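Side-chain contact in protein osa (Shigella flexneri, PDB 4O7K), which suppresses the oncogenicity of Agrobacterium tumefaciens and acts as a plasmid fertility inhibition factor: residues 13-18 against 79-84. The protein carries 1 engineered substitution. Numbering follows the deposited sequence.
Sequences LEIRRL and AWLALG
Leu81 reaches from the last turn of helix 73-81 and packs against Glu14, Ile15 and Leu18, which share one face of helix 4-24. Chi1 (-75°) sets its CG anti to its own carbonyl carbon, and chi2 near 166° then brings CD1 to the neighbouring helix. The closest partners of that methyl are two: Leu81 CD1 lies 3.7 Å from Leu18 CD1, the two leucines crossing at roughly a right angle, and equally 3.7 Å from Glu14 CG, an aliphatic carbon of the acidic side chain. Ile15 packs mainly on the root of the same leucine. The two side chains pass alongside one another in opposite senses, with Ile15 CG1 3.9 Å from Leu81 CB and also near Leu81 CD1, and Ile15 CD1 close to Leu81 CB.

Bent at chi2 (74°), Glu14 gives its methylene to Leu81 while the carboxylate turns to a polar partner, OE2 being hydrogen-bonded to Tyr77 OH. Cys91 also touches Leu81, and Leu18 packs further along helix 73-81 on Leu74 and Tyr77. No hydrogen bond joins the two segments; the arrangement is apolar helix-helix packing, which docks the N-terminal helix 4-24 onto the C-terminal end of helix 73-81 in this protein of the ParB/Srx superfamily.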
# COMPACT_ATOMS: atom_id res chain seq x y z
N LEU A 13 -7.34 19.62 0.28
CA LEU A 13 -6.13 20.24 -0.24
C LEU A 13 -5.06 19.18 -0.53
O LEU A 13 -4.37 19.26 -1.54
CB LEU A 13 -5.61 21.29 0.73
CG LEU A 13 -6.39 22.60 0.75
CD1 LEU A 13 -6.04 23.38 2.00
CD2 LEU A 13 -6.13 23.42 -0.50
N GLU A 14 -4.95 18.20 0.35
CA GLU A 14 -3.99 17.11 0.16
C GLU A 14 -4.33 16.27 -1.07
O GLU A 14 -3.45 15.93 -1.84
CB GLU A 14 -3.92 16.21 1.40
CG GLU A 14 -2.86 15.09 1.30
CD GLU A 14 -1.41 15.59 1.46
OE1 GLU A 14 -1.14 16.79 1.21
OE2 GLU A 14 -0.55 14.77 1.84
N ILE A 15 -5.60 15.95 -1.25
CA ILE A 15 -6.03 15.26 -2.46
C ILE A 15 -5.69 16.08 -3.70
O ILE A 15 -5.19 15.55 -4.69
CB ILE A 15 -7.55 14.95 -2.41
CG1 ILE A 15 -7.81 13.87 -1.35
CG2 ILE A 15 -8.07 14.53 -3.78
CD1 ILE A 15 -9.28 13.73 -0.97
N ARG A 16 -5.92 17.38 -3.65
CA ARG A 16 -5.59 18.22 -4.79
C ARG A 16 -4.06 18.23 -5.05
O ARG A 16 -3.63 18.27 -6.21
CB ARG A 16 -6.12 19.65 -4.58
CG ARG A 16 -5.90 20.60 -5.75
CD ARG A 16 -5.69 22.01 -5.24
NE ARG A 16 -5.58 22.99 -6.32
CZ ARG A 16 -4.55 23.82 -6.48
NH1 ARG A 16 -3.52 23.78 -5.64
NH2 ARG A 16 -4.54 24.68 -7.49
N ARG A 17 -3.27 18.19 -3.98
CA ARG A 17 -1.81 18.12 -4.09
C ARG A 17 -1.39 16.84 -4.79
O ARG A 17 -0.55 16.85 -5.69
CB ARG A 17 -1.15 18.19 -2.70
CG ARG A 17 0.37 18.29 -2.71
CD ARG A 17 0.99 18.01 -1.33
NE ARG A 17 1.47 16.62 -1.19
CZ ARG A 17 2.08 16.14 -0.11
NH1 ARG A 17 2.30 16.92 0.94
NH2 ARG A 17 2.48 14.87 -0.09
N LEU A 18 -2.00 15.74 -4.36
CA LEU A 18 -1.74 14.44 -4.96
C LEU A 18 -2.14 14.41 -6.43
O LEU A 18 -1.46 13.80 -7.25
CB LEU A 18 -2.48 13.35 -4.17
CG LEU A 18 -1.89 13.13 -2.77
CD1 LEU A 18 -2.83 12.30 -1.90
CD2 LEU A 18 -0.52 12.48 -2.86
N ALA A 79 -6.61 7.46 -2.85
CA ALA A 79 -7.82 6.64 -2.77
C ALA A 79 -8.22 6.39 -1.32
O ALA A 79 -9.41 6.33 -0.98
CB ALA A 79 -7.61 5.32 -3.51
N TRP A 80 -7.22 6.27 -0.45
CA TRP A 80 -7.46 6.07 0.98
C TRP A 80 -8.06 7.34 1.59
O TRP A 80 -9.01 7.27 2.37
CB TRP A 80 -6.15 5.69 1.68
CG TRP A 80 -6.28 5.27 3.11
CD1 TRP A 80 -7.43 5.20 3.86
CD2 TRP A 80 -5.21 4.87 3.97
NE1 TRP A 80 -7.14 4.77 5.14
CE2 TRP A 80 -5.78 4.57 5.23
CE3 TRP A 80 -3.82 4.73 3.81
CZ2 TRP A 80 -5.01 4.13 6.31
CZ3 TRP A 80 -3.06 4.30 4.88
CH2 TRP A 80 -3.66 4.00 6.12
N LEU A 81 -7.53 8.50 1.22
CA LEU A 81 -8.08 9.76 1.67
C LEU A 81 -9.54 9.93 1.23
O LEU A 81 -10.31 10.64 1.86
CB LEU A 81 -7.25 10.93 1.16
CG LEU A 81 -5.92 11.15 1.88
CD1 LEU A 81 -5.04 12.10 1.07
CD2 LEU A 81 -6.12 11.69 3.28
N ALA A 82 -9.92 9.26 0.14
CA ALA A 82 -11.28 9.37 -0.38
C ALA A 82 -12.31 8.64 0.50
O ALA A 82 -13.52 8.73 0.28
CB ALA A 82 -11.34 8.85 -1.81
N LEU A 83 -11.82 7.91 1.50
CA LEU A 83 -12.70 7.33 2.49
C LEU A 83 -13.40 8.43 3.28
O LEU A 83 -14.48 8.22 3.81
CB LEU A 83 -11.93 6.43 3.46
CG LEU A 83 -11.79 4.94 3.21
CD1 LEU A 83 -11.38 4.25 4.52
CD2 LEU A 83 -13.05 4.34 2.63
N GLY A 84 -12.77 9.59 3.36
CA GLY A 84 -13.32 10.70 4.12
C GLY A 84 -12.64 10.83 5.46
O GLY A 84 -11.76 10.03 5.78